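Local coordinates for protein beta-agarase (Persicobacter, PDB 6AII) that probably hydrolyses the beta-1,4 linkages of agarose to release neoagarobiose, as a beta-agarase of glycoside hydrolase family 16, at residues R239-S247 and A258-D266; K171-V179 and L229-R239. All blocks are in the same frame, centred on the assembly; numbering follows the deposited sequence. Where two conformers were deposited one is given.

Contact 2 lies in the core and contact 1 toward the surface, with their centres about 14 Å apart. Both use strand 236-242, and Arg239 belongs to both. In contact 2 the hairpin 229-239 packs face to face on strand 173-179 of the other sheet. Its chemistry is apolar side chains, one tyrosine hydroxyl and two bridging waters. Contact 1 lies further along the same antiparallel sheet, at the turn 242-245. There the backbone does most of the bonding, and exposed polar residues mix with a small apolar patch. The two meet directly where His177 NE2 probably hydrogen-bonds to Leu265 O and Leu241 N to Leu229 O.

Contact 1 of 2, residues R239-S247 and A258-D266; sequences RTLSGKNYS and ASADFNVLD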
loop_
_atom_site.group_PDB
_atom_site.type_symbol
_atom_site.label_atom_id
_atom_site.label_comp_id
_atom_site.label_asym_id
_atom_site.label_seq_id
_atom_site.Cartn_x
_atom_site.Cartn_y
_atom_site.Cartn_z
ATOM N N ARG A 239 13.042 -0.825 8.494
ATOM C CA ARG A 239 12.859 -2.261 8.691
ATOM C C ARG A 239 13.588 -2.984 7.571
ATOM O O ARG A 239 13.541 -2.525 6.396
ATOM C CB ARG A 239 11.375 -2.629 8.573
ATOM C CG ARG A 239 11.011 -4.106 8.737
ATOM C CD ARG A 239 9.505 -4.243 8.901
ATOM N NE ARG A 239 9.155 -5.622 9.240
ATOM C CZ ARG A 239 9.322 -6.210 10.424
ATOM N NH1 ARG A 239 9.697 -5.503 11.483
ATOM N NH2 ARG A 239 9.025 -7.505 10.525
ATOM N N THR A 240 14.233 -4.085 7.913
ATOM C CA THR A 240 14.859 -4.991 6.900
ATOM C C THR A 240 14.457 -6.426 7.253
ATOM O O THR A 240 14.481 -6.806 8.438
ATOM C CB THR A 240 16.382 -4.921 6.948
ATOM O OG1 THR A 240 16.748 -3.641 6.412
ATOM C CG2 THR A 240 17.029 -6.012 6.113
ATOM N N LEU A 241 14.095 -7.205 6.257
ATOM C CA LEU A 241 14.015 -8.682 6.372
ATOM C C LEU A 241 15.089 -9.234 5.408
ATOM O O LEU A 241 15.118 -8.837 4.272
ATOM C CB LEU A 241 12.648 -9.184 5.931
ATOM C CG LEU A 241 11.548 -9.214 6.997
ATOM C CD1 LEU A 241 11.232 -7.830 7.471
ATOM C CD2 LEU A 241 10.269 -9.906 6.536
ATOM N N SER A 242 15.939 -10.115 5.939
ATOM C CA SER A 242 17.089 -10.618 5.146
ATOM C C SER A 242 17.354 -12.079 5.514
ATOM O O SER A 242 17.959 -12.331 6.558
ATOM C CB SER A 242 18.316 -9.801 5.382
ATOM O OG SER A 242 19.241 -10.075 4.321
ATOM N N GLY A 243 16.864 -12.994 4.695
ATOM C CA GLY A 243 17.051 -14.467 5.009
ATOM C C GLY A 243 16.349 -14.880 6.285
ATOM O O GLY A 243 15.124 -14.800 6.359
ATOM N N LYS A 244 17.137 -15.247 7.319
ATOM C CA LYS A 244 16.571 -15.667 8.566
ATOM C C LYS A 244 16.621 -14.534 9.582
ATOM O O LYS A 244 16.166 -14.720 10.723
ATOM C CB LYS A 244 17.330 -16.874 9.142
ATOM C CG LYS A 244 17.305 -18.086 8.234
ATOM C CD LYS A 244 17.933 -19.284 8.946
ATOM C CE LYS A 244 17.807 -20.506 8.074
ATOM N NZ LYS A 244 18.259 -21.711 8.813
ATOM N N ASN A 245 17.156 -13.374 9.189
ATOM C CA ASN A 245 17.416 -12.250 10.089
ATOM C C ASN A 245 16.449 -11.105 9.719
ATOM O O ASN A 245 15.986 -11.049 8.571
ATOM C CB ASN A 245 18.810 -11.671 9.909
ATOM C CG ASN A 245 19.873 -12.678 10.344
ATOM O OD1 ASN A 245 19.651 -13.476 11.235
ATOM N ND2 ASN A 245 21.003 -12.671 9.678
ATOM N N TYR A 246 16.149 -10.293 10.726
ATOM C CA TYR A 246 15.383 -9.080 10.407
ATOM C C TYR A 246 15.669 -8.054 11.482
ATOM O O TYR A 246 16.094 -8.416 12.607
ATOM C CB TYR A 246 13.875 -9.363 10.303
ATOM C CG TYR A 246 13.127 -9.756 11.549
ATOM C CD1 TYR A 246 13.217 -11.059 12.004
ATOM C CD2 TYR A 246 12.331 -8.865 12.287
ATOM C CE1 TYR A 246 12.572 -11.473 13.146
ATOM C CE2 TYR A 246 11.737 -9.249 13.472
ATOM C CZ TYR A 246 11.817 -10.577 13.864
ATOM O OH TYR A 246 11.184 -11.011 14.989
ATOM N N SER A 247 15.442 -6.763 11.166
ATOM C CA SER A 247 15.716 -5.725 12.131
ATOM C C SER A 247 14.762 -4.569 11.841
ATOM O O SER A 247 14.248 -4.453 10.735
ATOM C CB SER A 247 17.130 -5.231 12.052
ATOM O OG SER A 247 17.474 -4.894 10.716
ATOM N N ALA A 258 16.948 -9.158 15.184
ATOM C CA ALA A 258 16.396 -10.451 15.531
ATOM C C ALA A 258 16.871 -11.488 14.513
ATOM O O ALA A 258 17.237 -11.182 13.389
ATOM C CB ALA A 258 14.890 -10.379 15.612
ATOM N N SER A 259 16.900 -12.736 14.969
ATOM C CA SER A 259 17.324 -13.907 14.166
ATOM C C SER A 259 16.311 -15.027 14.351
ATOM O O SER A 259 16.114 -15.427 15.473
ATOM C CB SER A 259 18.655 -14.393 14.621
ATOM O OG SER A 259 19.702 -13.585 14.086
ATOM N N ALA A 260 15.685 -15.508 13.303
ATOM C CA ALA A 260 14.675 -16.564 13.413
ATOM C C ALA A 260 15.294 -17.913 13.022
ATOM O O ALA A 260 16.380 -17.952 12.433
ATOM C CB ALA A 260 13.485 -16.274 12.548
ATOM N N ASP A 261 14.590 -18.998 13.375
ATOM C CA ASP A 261 15.063 -20.348 13.059
ATOM C C ASP A 261 14.563 -20.774 11.689
ATOM O O ASP A 261 14.739 -21.937 11.309
ATOM C CB ASP A 261 14.535 -21.379 14.069
ATOM C CG ASP A 261 15.212 -21.330 15.434
ATOM O OD1 ASP A 261 16.354 -20.795 15.523
ATOM O OD2 ASP A 261 14.593 -21.845 16.406
ATOM N N PHE A 262 13.934 -19.868 10.950
ATOM C CA PHE A 262 13.347 -20.132 9.648
ATOM C C PHE A 262 13.596 -18.902 8.760
ATOM O O PHE A 262 14.013 -17.833 9.277
ATOM C CB PHE A 262 11.839 -20.387 9.785
ATOM C CG PHE A 262 11.131 -19.334 10.607
ATOM C CD1 PHE A 262 10.689 -18.152 10.004
ATOM C CD2 PHE A 262 10.946 -19.490 11.977
ATOM C CE1 PHE A 262 10.049 -17.174 10.757
ATOM C CE2 PHE A 262 10.311 -18.499 12.727
ATOM C CZ PHE A 262 9.880 -17.342 12.116
ATOM N N ASN A 263 13.427 -19.082 7.479
ATOM C CA ASN A 263 13.527 -17.971 6.524
ATOM C C ASN A 263 12.314 -17.055 6.755
ATOM O O ASN A 263 11.178 -17.531 6.700
ATOM C CB ASN A 263 13.591 -18.503 5.102
ATOM C CG ASN A 263 13.743 -17.406 4.067
ATOM O OD1 ASN A 263 12.781 -16.683 3.815
ATOM N ND2 ASN A 263 14.932 -17.291 3.467
ATOM N N VAL A 264 12.531 -15.756 6.984
ATOM C CA VAL A 264 11.365 -14.895 7.352
ATOM C C VAL A 264 10.638 -14.367 6.128
ATOM O O VAL A 264 9.505 -13.889 6.330
ATOM C CB VAL A 264 11.795 -13.743 8.268
ATOM C CG1 VAL A 264 12.382 -14.245 9.554
ATOM C CG2 VAL A 264 12.711 -12.748 7.564
ATOM N N LEU A 265 11.181 -14.530 4.907
ATOM C CA LEU A 265 10.440 -14.186 3.687
ATOM C C LEU A 265 9.514 -15.305 3.228
ATOM O O LEU A 265 8.450 -15.019 2.733
ATOM C CB LEU A 265 11.364 -13.770 2.567
ATOM C CG LEU A 265 12.051 -12.487 3.017
ATOM C CD1 LEU A 265 13.471 -12.724 3.494
ATOM C CD2 LEU A 265 11.877 -11.350 2.076
ATOM N N ASP A 266 9.936 -16.545 3.480
ATOM C CA ASP A 266 9.165 -17.733 2.993
ATOM C C ASP A 266 9.292 -18.864 4.005
ATOM O O ASP A 266 10.048 -19.813 3.823
ATOM C CB ASP A 266 9.629 -18.128 1.593
ATOM C CG ASP A 266 8.866 -19.325 1.023
ATOM O OD1 ASP A 266 7.726 -19.579 1.498
ATOM O OD2 ASP A 266 9.398 -19.948 0.082
#
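Tyr246 and Ala258 form an antiparallel hydrogen-bonded pair, with Tyr246 N to Ala258 O at 3.0 Å and Ala258 N to Tyr246 O at 2.8 Å. Ala260 N reaches Lys244 O at 2.7 Å, and Val264 N gives a nearly straight bond (166°) to Gly243 O. Both acceptors lie in the type II' turn 242-245, which closes the tight beta hairpin of strands 236-242 and 245-249.

Ser259 OG donates to Asn245 OD1 at 2.9 Å, from above the amide carbonyl plane. Asn263 CG lies anti to its own backbone N (chi1 -178°), and OD1 accepts from Asp266 N at 2.9 Å and weakly from Leu265 N, an Asx motif. Asn263 ND2 bonds to Asn227 OD1. With an alanine here, Asp266 N would probably lose its side-chain acceptor, Leu265 N a weak one and Asn227 OD1 its donor.

The apolar part lies on the other side of the pairing from Asn245 and Ser259. Ala258 CB sits over one face of the Tyr246 ring, 3.8 Å from the ring centroid. Val264 CG2 packs on Leu241 CG at 3.8 Å, while its CG1 approaches the Tyr246 ring obliquely.

Strand 255-259 pairs on the far edge of 245-249, and loop 260-266 runs back past the turn. Tyr246 OH bonds to Tyr200 N, Leu265 packs on Leu229 of strand 228-233, and Leu241 touches His177 of strand 173-181.

Contact 2 of 2, residues K171-V179 and L229-R239; sequences KHIHLSHHV and LEYYINGKWVR
This is a buried packing contact between two beta-sheets. Strand 173-179 belongs to one sheet, and the hairpin 229-239 belongs to the other. The axes of strands 173-179 and 229-233 approach to 8.8 Å and run nearly antiparallel, at 160°. No backbone hydrogen bonds join them, so side chains fill the space between.

Leu175 is central. Its CB lies over the centre of one face of the Tyr231 ring, 4.0 Å from the ring centroid. The two side chains slide past each other in opposite directions. CD1 of Leu175 stands anti to CA (chi2 174°), which carries it to Val238 CG2 at 3.7 Å, and CD2 meets Tyr231 CD2. Arg239 CD passes alongside Leu175 CB. At one end of the contact Ile173 and Ile233 meet tip to tip through their CD1 atoms at 4.0 Å. At the other, Leu229 CD1 approaches the His177 ring obliquely.

The polar groups are tied across the same interface. Tyr231 OH donates to Ser176 O at 2.7 Å, from well above the carbonyl plane. One water, in the plane of the His177 ring, bonds to His177 ND1 and donates to Tyr231 OH. The hydroxyl therefore has two partners, which limits how its ring can shift. A second water accepts from Arg239 NE at 2.8 Å and donates to Leu175 O. The guanidinium also bonds to Tyr200 O through NH1, and His177 NE2 bonds to Leu265 O.

Val238 and Arg239 both face Tyr231 in a classic beta bulge. This turns both side chains toward Leu175. Face-to-face packing of two largely antiparallel sheets is characteristic of the beta-jelly-roll sandwich of GH16 enzymes.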
loop_
_atom_site.group_PDB
_atom_site.type_symbol
_atom_site.label_atom_id
_atom_site.label_comp_id
_atom_site.label_asym_id
_atom_site.label_seq_id
_atom_site.Cartn_x
_atom_site.Cartn_y
_atom_site.Cartn_z
ATOM N N LYS A 171 -2.734 4.846 13.862
ATOM C CA LYS A 171 -1.378 5.220 14.163
ATOM C C LYS A 171 -0.345 4.350 13.431
ATOM O O LYS A 171 0.840 4.683 13.407
ATOM C CB LYS A 171 -1.127 5.198 15.659
ATOM C CG LYS A 171 -1.020 3.824 16.276
ATOM C CD LYS A 171 -0.972 3.939 17.810
ATOM C CE LYS A 171 -0.873 2.602 18.490
ATOM N NZ LYS A 171 -0.746 2.859 19.962
ATOM N N HIS A 172 -0.788 3.243 12.859
ATOM C CA HIS A 172 0.113 2.255 12.305
ATOM C C HIS A 172 0.264 2.392 10.782
ATOM O O HIS A 172 -0.521 3.030 10.043
ATOM C CB HIS A 172 -0.366 0.856 12.594
ATOM C CG HIS A 172 -0.331 0.442 13.986
ATOM N ND1 HIS A 172 -1.413 0.633 14.810
ATOM C CD2 HIS A 172 0.616 -0.074 14.752
ATOM C CE1 HIS A 172 -1.098 0.235 15.985
ATOM N NE2 HIS A 172 0.129 -0.238 15.997
ATOM N N ILE A 173 1.391 1.882 10.343
ATOM C CA ILE A 173 1.613 1.506 8.911
ATOM C C ILE A 173 2.031 0.037 8.938
ATOM O O ILE A 173 3.071 -0.301 9.491
ATOM C CB ILE A 173 2.627 2.405 8.200
ATOM C CG1 ILE A 173 2.165 3.859 8.100
ATOM C CG2 ILE A 173 2.888 1.882 6.771
ATOM C CD1 ILE A 173 3.255 4.833 7.681
ATOM N N HIS A 174 1.278 -0.804 8.249
ATOM C CA HIS A 174 1.632 -2.204 8.107
ATOM C C HIS A 174 2.722 -2.393 7.053
ATOM O O HIS A 174 2.535 -1.928 5.970
ATOM C CB HIS A 174 0.379 -2.996 7.743
ATOM C CG HIS A 174 0.546 -4.477 7.830
ATOM N ND1 HIS A 174 0.037 -5.342 6.849
ATOM C CD2 HIS A 174 1.146 -5.252 8.767
ATOM C CE1 HIS A 174 0.296 -6.597 7.232
ATOM N NE2 HIS A 174 0.915 -6.572 8.401
ATOM N N LEU A 175 3.870 -3.003 7.425
ATOM C CA LEU A 175 5.007 -3.239 6.538
ATOM C C LEU A 175 5.131 -4.768 6.451
ATOM O O LEU A 175 5.505 -5.394 7.448
ATOM C CB LEU A 175 6.293 -2.625 7.119
ATOM C CG LEU A 175 6.197 -1.157 7.481
ATOM C CD1 LEU A 175 7.501 -0.738 8.184
ATOM C CD2 LEU A 175 5.919 -0.295 6.222
ATOM N N SER A 176 4.799 -5.305 5.302
ATOM C CA SER A 176 4.669 -6.757 5.236
ATOM C C SER A 176 4.778 -7.244 3.798
ATOM O O SER A 176 5.105 -6.488 2.865
ATOM C CB SER A 176 3.317 -7.170 5.860
ATOM O OG SER A 176 3.379 -8.554 6.172
ATOM N N HIS A 177 4.562 -8.532 3.623
ATOM C CA HIS A 177 4.511 -9.185 2.302
ATOM C C HIS A 177 3.801 -10.525 2.504
ATOM O O HIS A 177 3.675 -10.965 3.651
ATOM C CB HIS A 177 5.926 -9.356 1.768
ATOM C CG HIS A 177 6.691 -10.465 2.425
ATOM N ND1 HIS A 177 7.354 -10.316 3.618
ATOM C CD2 HIS A 177 6.782 -11.796 2.088
ATOM C CE1 HIS A 177 7.922 -11.458 3.968
ATOM N NE2 HIS A 177 7.537 -12.426 3.040
ATOM N N HIS A 178 3.397 -11.177 1.403
ATOM C CA HIS A 178 2.701 -12.493 1.512
ATOM C C HIS A 178 3.279 -13.421 0.445
ATOM O O HIS A 178 3.566 -12.943 -0.660
ATOM C CB HIS A 178 1.199 -12.379 1.275
ATOM C CG HIS A 178 0.454 -11.542 2.259
ATOM N ND1 HIS A 178 -0.390 -12.118 3.157
ATOM C CD2 HIS A 178 0.405 -10.194 2.451
ATOM C CE1 HIS A 178 -0.956 -11.167 3.895
ATOM N NE2 HIS A 178 -0.471 -9.958 3.487
ATOM N N VAL A 179 3.420 -14.679 0.835
ATOM C CA VAL A 179 3.533 -15.723 -0.178
ATOM C C VAL A 179 2.442 -16.757 0.103
ATOM O O VAL A 179 2.218 -17.202 1.232
ATOM C CB VAL A 179 4.935 -16.349 -0.242
ATOM C CG1 VAL A 179 5.958 -15.372 -0.786
ATOM C CG2 VAL A 179 5.410 -16.901 1.093
ATOM N N LEU A 229 14.283 -7.509 1.798
ATOM C CA LEU A 229 13.395 -6.366 1.633
ATOM C C LEU A 229 13.781 -5.300 2.675
ATOM O O LEU A 229 14.098 -5.649 3.829
ATOM C CB LEU A 229 11.957 -6.773 1.939
ATOM C CG LEU A 229 11.265 -7.762 1.032
ATOM C CD1 LEU A 229 9.873 -8.035 1.601
ATOM C CD2 LEU A 229 11.183 -7.238 -0.382
ATOM N N GLU A 230 13.812 -4.043 2.228
ATOM C CA GLU A 230 14.050 -2.960 3.161
ATOM C C GLU A 230 12.945 -1.943 2.990
ATOM O O GLU A 230 12.578 -1.575 1.870
ATOM C CB GLU A 230 15.368 -2.214 2.919
ATOM C CG GLU A 230 16.584 -3.135 2.958
ATOM C CD GLU A 230 17.884 -2.487 2.518
ATOM O OE1 GLU A 230 17.873 -1.303 2.062
ATOM O OE2 GLU A 230 18.918 -3.218 2.535
ATOM N N TYR A 231 12.418 -1.416 4.128
ATOM C CA TYR A 231 11.331 -0.374 4.077
ATOM C C TYR A 231 11.837 0.969 4.627
ATOM O O TYR A 231 12.631 1.029 5.586
ATOM C CB TYR A 231 10.180 -0.851 4.970
ATOM C CG TYR A 231 9.498 -2.097 4.500
ATOM C CD1 TYR A 231 10.017 -3.333 4.856
ATOM C CD2 TYR A 231 8.335 -2.073 3.751
ATOM C CE1 TYR A 231 9.421 -4.521 4.454
ATOM C CE2 TYR A 231 7.744 -3.265 3.310
ATOM C CZ TYR A 231 8.277 -4.478 3.693
ATOM O OH TYR A 231 7.667 -5.632 3.294
ATOM N N TYR A 232 11.347 2.059 3.996
ATOM C CA TYR A 232 11.734 3.403 4.264
ATOM C C TYR A 232 10.478 4.252 4.407
ATOM O O TYR A 232 9.593 4.229 3.553
ATOM C CB TYR A 232 12.547 3.968 3.087
ATOM C CG TYR A 232 13.853 3.235 2.941
ATOM C CD1 TYR A 232 13.934 2.009 2.278
ATOM C CD2 TYR A 232 14.982 3.737 3.518
ATOM C CE1 TYR A 232 15.138 1.302 2.219
ATOM C CE2 TYR A 232 16.181 3.040 3.483
ATOM C CZ TYR A 232 16.251 1.821 2.852
ATOM O OH TYR A 232 17.477 1.199 2.818
ATOM N N ILE A 233 10.388 5.042 5.501
ATOM C CA ILE A 233 9.305 5.963 5.731
ATOM C C ILE A 233 9.917 7.362 5.848
ATOM O O ILE A 233 10.819 7.607 6.685
ATOM C CB ILE A 233 8.478 5.568 6.981
ATOM C CG1 ILE A 233 7.775 4.234 6.732
ATOM C CG2 ILE A 233 7.494 6.678 7.318
ATOM C CD1 ILE A 233 7.060 3.661 7.923
ATOM N N ASN A 234 9.428 8.315 5.030
ATOM C CA ASN A 234 9.885 9.664 5.076
ATOM C C ASN A 234 11.397 9.756 4.931
ATOM O O ASN A 234 12.060 10.587 5.543
ATOM C CB ASN A 234 9.339 10.415 6.273
ATOM C CG ASN A 234 7.855 10.649 6.185
ATOM O OD1 ASN A 234 7.273 10.648 5.098
ATOM N ND2 ASN A 234 7.230 10.861 7.353
ATOM N N GLY A 235 11.932 8.908 4.073
ATOM C CA GLY A 235 13.333 8.950 3.720
ATOM C C GLY A 235 14.248 8.237 4.701
ATOM O O GLY A 235 15.454 8.324 4.547
ATOM N N LYS A 236 13.718 7.631 5.767
ATOM C CA LYS A 236 14.484 7.002 6.796
ATOM C C LYS A 236 14.211 5.507 6.792
ATOM O O LYS A 236 13.086 5.036 6.740
ATOM C CB LYS A 236 14.192 7.610 8.179
ATOM C CG LYS A 236 14.653 9.067 8.229
ATOM C CD LYS A 236 14.365 9.799 9.524
ATOM C CE LYS A 236 12.880 10.017 9.773
ATOM N NZ LYS A 236 12.315 11.089 8.908
ATOM N N TRP A 237 15.294 4.769 6.916
ATOM C CA TRP A 237 15.189 3.301 7.084
ATOM C C TRP A 237 14.365 2.933 8.318
ATOM O O TRP A 237 14.582 3.535 9.390
ATOM C CB TRP A 237 16.576 2.650 7.158
ATOM C CG TRP A 237 16.529 1.182 7.478
ATOM C CD1 TRP A 237 16.329 0.170 6.585
ATOM C CD2 TRP A 237 16.520 0.538 8.772
ATOM N NE1 TRP A 237 16.301 -1.047 7.205
ATOM C CE2 TRP A 237 16.425 -0.852 8.552
ATOM C CE3 TRP A 237 16.648 0.992 10.091
ATOM C CZ2 TRP A 237 16.375 -1.774 9.608
ATOM C CZ3 TRP A 237 16.617 0.090 11.119
ATOM C CH2 TRP A 237 16.492 -1.265 10.873
ATOM N N VAL A 238 13.427 1.992 8.215
ATOM C CA VAL A 238 12.710 1.505 9.396
ATOM C C VAL A 238 12.767 -0.016 9.545
ATOM O O VAL A 238 12.476 -0.485 10.684
ATOM C CB VAL A 238 11.253 2.014 9.450
ATOM C CG1 VAL A 238 11.209 3.537 9.549
ATOM C CG2 VAL A 238 10.453 1.470 8.272
ATOM N N ARG A 239 13.042 -0.825 8.494
ATOM C CA ARG A 239 12.859 -2.261 8.691
ATOM C C ARG A 239 13.588 -2.984 7.571
ATOM O O ARG A 239 13.541 -2.525 6.396
ATOM C CB ARG A 239 11.375 -2.629 8.573
ATOM C CG ARG A 239 11.011 -4.106 8.737
ATOM C CD ARG A 239 9.505 -4.243 8.901
ATOM N NE ARG A 239 9.155 -5.622 9.240
ATOM C CZ ARG A 239 9.322 -6.210 10.424
ATOM N NH1 ARG A 239 9.697 -5.503 11.483
ATOM N NH2 ARG A 239 9.025 -7.505 10.525
HETATM O O HOH W 1 7.648 -7.274 7.544
HETATM O O HOH W 2 7.910 -7.932 4.915
#